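Local coordinates for protein 2-oxoglutarate-dependent dioxygenase DAO (Oryza sativa subsp. indica, PDB 6KUN) that probably catalyses the 2-oxoglutarate-dependent oxidation of the auxin indole-3-acetic acid to inactive 2-oxoindole-3-acetic acid, using an iron(II) cofactor, at residues P150-M155 with A246-A251; V170-D175 with N229-V234; G177-L182 with V213-V218. One frame throughout, in Å; residues are numbered along the deposited sequence.

Contact 1 (P150-M155 with A246-A251); sequences PCQFRM and AMFLLA. With IAC (1H-indol-3-ylacetic acid), chain H.
Cys151 to Arg154 pair with Leu249 to Ala246 as neighbouring antiparallel strands in the larger sheet of the dioxygenase core. Gln152 and Phe248 exchange two backbone hydrogen bonds, as do Arg154 and Ala246. Leu250 N to Pro150 O, 3.0 Å, extends the pairing just past the strand ends. Cys151, Phe153, Met247 and Leu249 point to one face. There the Met247 side chain bends at chi2 and chi3, which carries CE to 3.6 Å from Phe153 CD1. Its SD sits at the ring edge, 5.5 Å from the centroid, a Met-aromatic contact. Cys151 SG meets Leu249 CD2 at 3.8 Å. Helix 111-138 packs on this face. The sheet is the major one of the jelly-roll (double-stranded beta-helix) fold, and its other face, with Gln152, Arg154, Ala246 and Phe248, borders the 2-oxoglutarate and indoleacetic acid pockets. Phe248 CE1 lies 4.0 Å above the centre of the Arg154 guanidinium, with the two planes 39° apart. A bend at chi3 (-90°) brings that face against the CE1-CZ rim of Phe248. Its edge faces the auxin carboxylate, with Arg154 NH2 3.2 Å from O3 of the indoleacetic acid. Phe248 also touches 2-oxoglutarate.

Contact 2 (V170-D175 with N229-V234); sequences VQVHTD and NVKHRV. With AKG (2-oxoglutaric acid), chain G.
Two antiparallel hydrogen-bonded pairs, Val170 with Val234 and His173 with His232, join the backbones, and a one-residue shift in register between them makes a beta bulge. Each pair exchanges two N-H to C=O bonds. Val170 CG1 packs against the Val234 side chain, though the modelled approach is doubtfully short, with Val170 in an eclipsed rotamer. Val172 lies across Lys231 and Arg233, with CG2 3.7 Å from Arg233 CD. Arg233 NE forms a salt bridge with Glu192 of strand 191-194.

The rings of His173 and His232 meet obliquely, with their planes at 53°. His232 CE1 lies over one face of the His173 ring, toward its rim. Both histidines have CG between the backbone N and the carbonyl carbon (chi1 65° for His173 and 60° for His232), and His173 NE2 ends 3.3 Å from His232 NE2. His173 ND1 donates to Gln171 O at 2.9 Å, which limits rotation of the ring. His232 ND1 makes a weak bond to Val230 O. Asp175 crosses His232 at about a right angle. Its OD1 lies at the edge of the imidazole, 3.2 Å from His232 CE1, and its OD2 is hydrogen-bonded to Thr180. A water bridges Asp175 N and Val230 O. One carboxylate oxygen of 2-oxoglutarate, O2, receives weak bonds from His173 NE2 (3.5 Å) and His232 NE2 (3.3 Å), and stands 3.0 Å from Asp175 OD1. These NE2 atoms and Asp175 OD1 converge where iron is predicted to bind, matching the His-X-Asp...His facial triad of 2-oxoglutarate-dependent dioxygenases.

Contact 3 (G177-L182 with V213-V218); sequences GFLTVL and VNVGDV
Leu179, Thr180 and Val181 run antiparallel to Val215, Asn214 and Val213, after which segment 213-218 enters helix 217-222. Thr180 and Asn214 form the hydrogen-bonded pair, with Thr180 N to Asn214 O at 2.8 Å. Leu179, Val181, Val213 and Val215 share one face. Leu179 has CG anti to its carbonyl carbon (chi1 -70°), which swings CD2 across to Val215 CG2 at 3.8 Å. The same CD2 reaches Val213 CG1 at 4.2 Å. Val181 CG2 and Val213 CG2 also meet there at 4.2 Å.

On the other face, Thr180 holds OG1 anti to the carbonyl carbon (chi1 -56°). The hydroxyl reaches the Asp175 carboxylate, which makes Thr180 a second-shell partner of a predicted iron ligand. Leu182, two residues further along the strand, crosses the Asn214 side chain at about a right angle and touches 2-oxoglutarate.

At the far end, Gly216 N bonds to Phe178 O at 3.0 Å, a straight bond whose donor stands above the carbonyl plane. Gly216 is the N-cap of the helix. Val218 CB packs on Gly177 C at 3.5 Å, while its CG1 lies at the Phe178 ring edge, 4.0 Å from CD1. Phe178 and Leu179 form a classic beta bulge opposite Leu249 of strand 242-249. Strands 179-183 and 211-215 lie inside the major sheet, between strand 242-249 and strand 33-37. Helix 111-138 covers Leu179 and Val181, and the Phe178 ring meets Trp149 and Trp222 edge-to-face.

In the fold
From the N terminus, strand 151-158 opens contact 1, which closes last, when strand 242-249 returns beside it. Strand 168-173 follows and opens contact 2. Strand 179-183 then opens contact 3, which closes first, at strand 211-215 and the start of helix 217-222. Contact 2 closes next, at 229-234. The three loops therefore nest without crossing, contact 3 innermost. Contacts 1 and 3 are continuous in the major sheet, since strands 242-249 and 179-183 are neighbours in it. Contact 2 belongs to the smaller sheet. A hydrogen bond between Thr174 and Asp217 and packing of Val230 on Asn214 tie it to contact 3, and Phe248 of contact 1 packs on Asp175. The 2-oxoglutarate site lies between the two sheets.

Contact 1 (P150-M155 with A246-A251)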
loop_
_atom_site.group_PDB
_atom_site.type_symbol
_atom_site.label_atom_id
_atom_site.label_comp_id
_atom_site.label_asym_id
_atom_site.label_seq_id
_atom_site.Cartn_x
_atom_site.Cartn_y
_atom_site.Cartn_z
ATOM N N PRO B 150 19.393 -24.038 -1.429
ATOM C CA PRO B 150 19.533 -22.867 -2.299
ATOM C C PRO B 150 18.208 -22.184 -2.607
ATOM O O PRO B 150 17.163 -22.829 -2.782
ATOM C CB PRO B 150 20.188 -23.445 -3.555
ATOM C CG PRO B 150 21.075 -24.534 -3.001
ATOM C CD PRO B 150 20.167 -25.185 -1.947
ATOM N N CYS B 151 18.277 -20.849 -2.703
ATOM C CA CYS B 151 17.118 -19.997 -2.968
ATOM C C CYS B 151 17.480 -18.965 -4.016
ATOM O O CYS B 151 18.640 -18.559 -4.146
ATOM C CB CYS B 151 16.626 -19.253 -1.713
ATOM S SG CYS B 151 15.835 -20.286 -0.441
ATOM N N GLN B 152 16.472 -18.538 -4.773
ATOM C CA GLN B 152 16.593 -17.370 -5.648
ATOM C C GLN B 152 15.622 -16.271 -5.200
ATOM O O GLN B 152 14.442 -16.531 -4.942
ATOM C CB GLN B 152 16.352 -17.759 -7.113
ATOM C CG GLN B 152 16.213 -16.537 -8.066
ATOM C CD GLN B 152 17.298 -16.427 -9.124
ATOM O OE1 GLN B 152 18.202 -17.264 -9.202
ATOM N NE2 GLN B 152 17.218 -15.388 -9.945
ATOM N N PHE B 153 16.146 -15.065 -5.065
ATOM C CA PHE B 153 15.380 -13.884 -4.694
ATOM C C PHE B 153 15.250 -13.059 -5.955
ATOM O O PHE B 153 16.252 -12.832 -6.638
ATOM C CB PHE B 153 16.085 -13.094 -3.589
ATOM C CG PHE B 153 15.348 -11.830 -3.166
ATOM C CD1 PHE B 153 14.147 -11.905 -2.487
ATOM C CD2 PHE B 153 15.886 -10.584 -3.415
ATOM C CE1 PHE B 153 13.482 -10.753 -2.085
ATOM C CE2 PHE B 153 15.225 -9.446 -3.010
ATOM C CZ PHE B 153 14.043 -9.519 -2.356
ATOM N N ARG B 154 14.035 -12.660 -6.299
ATOM C CA ARG B 154 13.826 -11.875 -7.520
ATOM C C ARG B 154 12.950 -10.653 -7.242
ATOM O O ARG B 154 11.963 -10.717 -6.498
ATOM C CB ARG B 154 13.191 -12.716 -8.598
ATOM C CG ARG B 154 13.660 -12.490 -9.989
ATOM C CD ARG B 154 12.824 -13.341 -10.963
ATOM N NE ARG B 154 13.375 -14.674 -11.217
ATOM C CZ ARG B 154 12.702 -15.661 -11.810
ATOM N NH1 ARG B 154 11.443 -15.472 -12.192
ATOM N NH2 ARG B 154 13.277 -16.838 -12.006
ATOM N N MET B 155 13.353 -9.532 -7.810
ATOM C CA MET B 155 12.568 -8.302 -7.849
ATOM C C MET B 155 12.208 -8.093 -9.305
ATOM O O MET B 155 13.099 -8.155 -10.172
ATOM C CB MET B 155 13.350 -7.124 -7.269
ATOM C CG MET B 155 13.618 -7.262 -5.773
ATOM S SD MET B 155 14.812 -6.044 -5.111
ATOM C CE MET B 155 16.344 -6.468 -5.982
ATOM N N ALA B 246 9.747 -11.927 -5.224
ATOM C CA ALA B 246 9.565 -13.360 -5.027
ATOM C C ALA B 246 10.805 -14.003 -4.439
ATOM O O ALA B 246 11.937 -13.594 -4.730
ATOM C CB ALA B 246 9.204 -14.079 -6.356
ATOM N N MET B 247 10.588 -15.005 -3.608
ATOM C CA MET B 247 11.654 -15.833 -3.069
ATOM C C MET B 247 11.353 -17.279 -3.437
ATOM O O MET B 247 10.283 -17.804 -3.094
ATOM C CB MET B 247 11.734 -15.687 -1.546
ATOM C CG MET B 247 12.861 -16.518 -0.935
ATOM S SD MET B 247 14.541 -15.985 -1.350
ATOM C CE MET B 247 14.722 -14.648 -0.178
ATOM N N PHE B 248 12.260 -17.897 -4.166
ATOM C CA PHE B 248 12.115 -19.273 -4.667
ATOM C C PHE B 248 12.999 -20.193 -3.839
ATOM O O PHE B 248 14.218 -20.062 -3.853
ATOM C CB PHE B 248 12.469 -19.390 -6.135
ATOM C CG PHE B 248 11.709 -18.447 -7.023
ATOM C CD1 PHE B 248 12.124 -17.142 -7.195
ATOM C CD2 PHE B 248 10.585 -18.880 -7.707
ATOM C CE1 PHE B 248 11.445 -16.291 -8.035
ATOM C CE2 PHE B 248 9.905 -18.012 -8.563
ATOM C CZ PHE B 248 10.340 -16.711 -8.709
ATOM N N LEU B 249 12.366 -21.080 -3.082
ATOM C CA LEU B 249 13.052 -22.177 -2.423
ATOM C C LEU B 249 13.179 -23.315 -3.429
ATOM O O LEU B 249 12.160 -23.851 -3.895
ATOM C CB LEU B 249 12.272 -22.654 -1.216
ATOM C CG LEU B 249 12.942 -23.061 0.075
ATOM C CD1 LEU B 249 11.936 -23.942 0.851
ATOM C CD2 LEU B 249 14.226 -23.701 0.015
ATOM N N LEU B 250 14.419 -23.685 -3.754
ATOM C CA LEU B 250 14.682 -24.509 -4.929
ATOM C C LEU B 250 14.739 -26.005 -4.632
ATOM O O LEU B 250 13.869 -26.752 -5.080
ATOM C CB LEU B 250 15.967 -24.044 -5.616
ATOM C CG LEU B 250 16.029 -22.578 -6.036
ATOM C CD1 LEU B 250 17.422 -22.134 -6.486
ATOM C CD2 LEU B 250 15.024 -22.311 -7.136
ATOM N N ALA B 251 15.781 -26.464 -3.951
ATOM C CA ALA B 251 15.994 -27.898 -3.746
ATOM C C ALA B 251 17.058 -28.101 -2.687
ATOM O O ALA B 251 17.645 -27.121 -2.235
ATOM C CB ALA B 251 16.400 -28.591 -5.046
HETATM C C IAC H . 12.830 -23.169 -15.581
HETATM C C1 IAC H . 13.655 -22.104 -15.722
HETATM C C2 IAC H . 13.598 -21.296 -16.886
HETATM C C3 IAC H . 12.693 -21.591 -17.876
HETATM C C4 IAC H . 11.843 -22.672 -17.723
HETATM C C5 IAC H . 11.935 -23.453 -16.599
HETATM C C7 IAC H . 14.427 -22.041 -14.626
HETATM C C8 IAC H . 14.092 -23.079 -13.776
HETATM C C17 IAC H . 15.545 -21.098 -14.189
HETATM C C18 IAC H . 15.026 -19.808 -13.580
HETATM N N IAC H . 13.095 -23.780 -14.378
HETATM O O2 IAC H . 15.665 -18.743 -13.804
HETATM O O3 IAC H . 13.998 -19.808 -12.849
#

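Contact 2 (V170-D175 with N229-V234)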
loop_
_atom_site.group_PDB
_atom_site.type_symbol
_atom_site.label_atom_id
_atom_site.label_comp_id
_atom_site.label_asym_id
_atom_site.label_seq_id
_atom_site.Cartn_x
_atom_site.Cartn_y
_atom_site.Cartn_z
ATOM N N VAL B 170 2.732 -12.860 -18.144
ATOM C CA VAL B 170 3.624 -14.012 -18.178
ATOM C C VAL B 170 2.764 -15.222 -18.518
ATOM O O VAL B 170 1.639 -15.336 -18.006
ATOM C CB VAL B 170 4.427 -14.226 -16.858
ATOM C CG1 VAL B 170 4.087 -13.194 -15.777
ATOM C CG2 VAL B 170 4.288 -15.662 -16.304
ATOM N N GLN B 171 3.284 -16.102 -19.394
ATOM C CA GLN B 171 2.552 -17.247 -19.898
ATOM C C GLN B 171 2.418 -18.342 -18.824
ATOM O O GLN B 171 3.056 -18.281 -17.761
ATOM C CB GLN B 171 3.251 -17.882 -21.106
ATOM C CG GLN B 171 4.081 -16.973 -22.000
ATOM C CD GLN B 171 5.240 -17.737 -22.672
ATOM O OE1 GLN B 171 5.457 -18.924 -22.402
ATOM N NE2 GLN B 171 5.986 -17.051 -23.535
ATOM N N VAL B 172 1.649 -19.395 -19.139
ATOM C CA VAL B 172 1.306 -20.410 -18.148
ATOM C C VAL B 172 2.492 -21.342 -17.890
ATOM O O VAL B 172 2.967 -22.022 -18.799
ATOM C CB VAL B 172 0.084 -21.234 -18.589
ATOM C CG1 VAL B 172 -0.197 -22.258 -17.483
ATOM C CG2 VAL B 172 -1.119 -20.369 -18.849
ATOM N N HIS B 173 2.862 -21.481 -16.624
ATOM C CA HIS B 173 3.965 -22.344 -16.263
ATOM C C HIS B 173 3.823 -22.727 -14.803
ATOM O O HIS B 173 3.011 -22.163 -14.062
ATOM C CB HIS B 173 5.294 -21.633 -16.469
ATOM C CG HIS B 173 5.466 -20.462 -15.551
ATOM N ND1 HIS B 173 4.648 -19.351 -15.601
ATOM C CD2 HIS B 173 6.322 -20.244 -14.530
ATOM C CE1 HIS B 173 5.013 -18.488 -14.675
ATOM N NE2 HIS B 173 6.029 -19.005 -14.015
ATOM N N THR B 174 4.660 -23.666 -14.394
ATOM C CA THR B 174 4.871 -23.993 -12.990
ATOM C C THR B 174 6.266 -23.480 -12.653
ATOM O O THR B 174 7.102 -23.352 -13.529
ATOM C CB THR B 174 4.778 -25.495 -12.698
ATOM O OG1 THR B 174 5.738 -26.205 -13.504
ATOM C CG2 THR B 174 3.358 -26.032 -12.921
ATOM N N ASP B 175 6.507 -23.235 -11.375
ATOM C CA ASP B 175 7.864 -23.051 -10.900
ATOM C C ASP B 175 8.539 -24.412 -10.819
ATOM O O ASP B 175 7.931 -25.373 -10.350
ATOM C CB ASP B 175 7.875 -22.403 -9.513
ATOM C CG ASP B 175 7.235 -21.031 -9.496
ATOM O OD1 ASP B 175 7.143 -20.392 -10.565
ATOM O OD2 ASP B 175 6.836 -20.590 -8.407
ATOM N N ASN B 229 1.757 -29.064 -7.855
ATOM C CA ASN B 229 2.558 -28.021 -8.489
ATOM C C ASN B 229 1.628 -27.171 -9.357
ATOM O O ASN B 229 1.128 -27.619 -10.395
ATOM C CB ASN B 229 3.708 -28.609 -9.292
ATOM C CG ASN B 229 3.297 -29.721 -10.203
ATOM O OD1 ASN B 229 2.370 -30.503 -9.903
ATOM N ND2 ASN B 229 3.993 -29.838 -11.323
ATOM N N VAL B 230 1.386 -25.937 -8.916
ATOM C CA VAL B 230 0.270 -25.157 -9.427
ATOM C C VAL B 230 0.669 -24.461 -10.720
ATOM O O VAL B 230 1.738 -23.863 -10.821
ATOM C CB VAL B 230 -0.205 -24.162 -8.351
ATOM C CG1 VAL B 230 0.942 -23.183 -7.896
ATOM C CG2 VAL B 230 -1.392 -23.385 -8.856
ATOM N N LYS B 231 -0.190 -24.551 -11.732
ATOM C CA LYS B 231 0.005 -23.788 -12.946
ATOM C C LYS B 231 -0.492 -22.374 -12.702
ATOM O O LYS B 231 -1.561 -22.186 -12.101
ATOM C CB LYS B 231 -0.703 -24.402 -14.137
ATOM C CG LYS B 231 -0.201 -25.787 -14.524
ATOM C CD LYS B 231 -0.924 -26.254 -15.795
ATOM C CE LYS B 231 -0.396 -27.604 -16.295
ATOM N NZ LYS B 231 -1.142 -28.064 -17.500
ATOM N N HIS B 232 0.308 -21.395 -13.157
ATOM C CA HIS B 232 -0.041 -20.007 -12.953
ATOM C C HIS B 232 0.444 -19.153 -14.111
ATOM O O HIS B 232 1.340 -19.526 -14.877
ATOM C CB HIS B 232 0.488 -19.436 -11.618
ATOM C CG HIS B 232 1.980 -19.491 -11.466
ATOM N ND1 HIS B 232 2.653 -20.642 -11.127
ATOM C CD2 HIS B 232 2.923 -18.526 -11.561
ATOM C CE1 HIS B 232 3.944 -20.392 -11.046
ATOM N NE2 HIS B 232 4.136 -19.116 -11.300
ATOM N N ARG B 233 -0.189 -17.989 -14.215
ATOM C CA ARG B 233 0.146 -17.003 -15.221
ATOM C C ARG B 233 -0.156 -15.625 -14.635
ATOM O O ARG B 233 -0.662 -15.494 -13.517
ATOM C CB ARG B 233 -0.639 -17.254 -16.509
ATOM C CG ARG B 233 -2.102 -16.904 -16.371
ATOM C CD ARG B 233 -2.950 -17.446 -17.511
ATOM N NE ARG B 233 -4.353 -17.063 -17.329
ATOM C CZ ARG B 233 -5.314 -17.301 -18.214
ATOM N NH1 ARG B 233 -5.025 -17.925 -19.346
ATOM N NH2 ARG B 233 -6.567 -16.915 -17.964
ATOM N N VAL B 234 0.128 -14.596 -15.412
ATOM C CA VAL B 234 -0.163 -13.221 -15.008
ATOM C C VAL B 234 -0.762 -12.478 -16.194
ATOM O O VAL B 234 -0.055 -12.210 -17.176
ATOM C CB VAL B 234 1.095 -12.499 -14.507
ATOM C CG1 VAL B 234 0.756 -11.032 -14.240
ATOM C CG2 VAL B 234 1.607 -13.155 -13.252
HETATM C C1 AKG G . 6.185 -16.490 -10.770
HETATM O O1 AKG G . 5.981 -16.172 -9.579
HETATM O O2 AKG G . 6.990 -17.393 -11.086
HETATM C C2 AKG G . 5.462 -15.787 -11.826
HETATM O O5 AKG G . 4.738 -16.404 -12.590
HETATM C C3 AKG G . 5.614 -14.291 -11.967
HETATM C C4 AKG G . 5.606 -13.648 -10.586
HETATM C C5 AKG G . 5.733 -12.150 -10.728
HETATM O O3 AKG G . 4.761 -11.435 -10.396
HETATM O O4 AKG G . 6.803 -11.681 -11.170
HETATM O O HOH W 1 4.084 -23.746 -9.528
#

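Contact 3 (G177-L182 with V213-V218)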
loop_
_atom_site.group_PDB
_atom_site.type_symbol
_atom_site.label_atom_id
_atom_site.label_comp_id
_atom_site.label_asym_id
_atom_site.label_seq_id
_atom_site.Cartn_x
_atom_site.Cartn_y
_atom_site.Cartn_z
ATOM N N GLY B 177 10.951 -25.249 -8.830
ATOM C CA GLY B 177 11.441 -25.490 -7.492
ATOM C C GLY B 177 10.408 -26.035 -6.525
ATOM O O GLY B 177 9.326 -26.485 -6.901
ATOM N N PHE B 178 10.741 -25.928 -5.241
ATOM C CA PHE B 178 9.937 -26.520 -4.172
ATOM C C PHE B 178 8.731 -25.662 -3.804
ATOM O O PHE B 178 7.569 -26.120 -3.900
ATOM C CB PHE B 178 10.882 -26.766 -2.961
ATOM C CG PHE B 178 10.278 -27.469 -1.820
ATOM C CD1 PHE B 178 9.935 -28.827 -1.913
ATOM C CD2 PHE B 178 10.054 -26.808 -0.617
ATOM C CE1 PHE B 178 9.349 -29.485 -0.832
ATOM C CE2 PHE B 178 9.430 -27.433 0.447
ATOM C CZ PHE B 178 9.102 -28.794 0.344
ATOM N N LEU B 179 8.998 -24.447 -3.310
ATOM C CA LEU B 179 7.982 -23.496 -2.877
ATOM C C LEU B 179 8.428 -22.104 -3.274
ATOM O O LEU B 179 9.629 -21.819 -3.275
ATOM C CB LEU B 179 7.802 -23.470 -1.359
ATOM C CG LEU B 179 7.163 -24.672 -0.691
ATOM C CD1 LEU B 179 7.209 -24.506 0.808
ATOM C CD2 LEU B 179 5.760 -24.869 -1.195
ATOM N N THR B 180 7.466 -21.228 -3.542
ATOM C CA THR B 180 7.735 -19.845 -3.868
ATOM C C THR B 180 6.873 -18.933 -3.019
ATOM O O THR B 180 5.663 -19.157 -2.919
ATOM C CB THR B 180 7.461 -19.572 -5.341
ATOM O OG1 THR B 180 8.231 -20.474 -6.125
ATOM C CG2 THR B 180 7.895 -18.125 -5.674
ATOM N N VAL B 181 7.488 -17.893 -2.417
ATOM C CA VAL B 181 6.740 -16.893 -1.676
ATOM C C VAL B 181 6.776 -15.607 -2.485
ATOM O O VAL B 181 7.856 -15.110 -2.799
ATOM C CB VAL B 181 7.276 -16.656 -0.255
ATOM C CG1 VAL B 181 6.364 -15.667 0.479
ATOM C CG2 VAL B 181 7.342 -17.933 0.501
ATOM N N LEU B 182 5.600 -15.055 -2.778
ATOM C CA LEU B 182 5.456 -13.889 -3.644
ATOM C C LEU B 182 4.836 -12.738 -2.854
ATOM O O LEU B 182 3.907 -12.944 -2.066
ATOM C CB LEU B 182 4.544 -14.215 -4.854
ATOM C CG LEU B 182 4.840 -15.403 -5.762
ATOM C CD1 LEU B 182 3.660 -15.609 -6.713
ATOM C CD2 LEU B 182 6.114 -15.200 -6.540
ATOM N N VAL B 213 1.871 -18.106 -1.475
ATOM C CA VAL B 213 2.783 -19.228 -1.571
ATOM C C VAL B 213 2.317 -20.156 -2.688
ATOM O O VAL B 213 1.133 -20.507 -2.762
ATOM C CB VAL B 213 2.897 -19.981 -0.234
ATOM C CG1 VAL B 213 3.914 -21.140 -0.387
ATOM C CG2 VAL B 213 3.284 -19.007 0.887
ATOM N N ASN B 214 3.234 -20.522 -3.580
ATOM C CA ASN B 214 2.943 -21.492 -4.641
ATOM C C ASN B 214 3.861 -22.695 -4.524
ATOM O O ASN B 214 5.084 -22.553 -4.320
ATOM C CB ASN B 214 3.161 -20.850 -6.062
ATOM C CG ASN B 214 2.075 -19.837 -6.407
ATOM O OD1 ASN B 214 1.011 -19.818 -5.808
ATOM N ND2 ASN B 214 2.368 -18.985 -7.386
ATOM N N VAL B 215 3.292 -23.879 -4.727
ATOM C CA VAL B 215 4.062 -25.124 -4.778
ATOM C C VAL B 215 4.557 -25.332 -6.190
ATOM O O VAL B 215 3.794 -25.186 -7.145
ATOM C CB VAL B 215 3.191 -26.333 -4.337
ATOM C CG1 VAL B 215 3.997 -27.630 -4.433
ATOM C CG2 VAL B 215 2.636 -26.092 -2.937
ATOM N N GLY B 216 5.815 -25.739 -6.325
ATOM C CA GLY B 216 6.422 -25.987 -7.609
ATOM C C GLY B 216 6.677 -27.469 -7.864
ATOM O O GLY B 216 6.263 -28.352 -7.116
ATOM N N ASP B 217 7.370 -27.731 -8.967
ATOM C CA ASP B 217 7.504 -29.110 -9.462
ATOM C C ASP B 217 8.256 -29.965 -8.467
ATOM O O ASP B 217 7.858 -31.090 -8.190
ATOM C CB ASP B 217 8.217 -29.157 -10.804
ATOM C CG ASP B 217 7.412 -28.550 -11.942
ATOM O OD1 ASP B 217 6.216 -28.247 -11.796
ATOM O OD2 ASP B 217 8.053 -28.361 -13.032
ATOM N N VAL B 218 9.358 -29.447 -7.915
ATOM C CA VAL B 218 10.077 -30.167 -6.856
ATOM C C VAL B 218 9.203 -30.433 -5.635
ATOM O O VAL B 218 9.341 -31.482 -4.978
ATOM C CB VAL B 218 11.359 -29.437 -6.460
ATOM C CG1 VAL B 218 11.892 -30.000 -5.151
ATOM C CG2 VAL B 218 12.408 -29.544 -7.563
#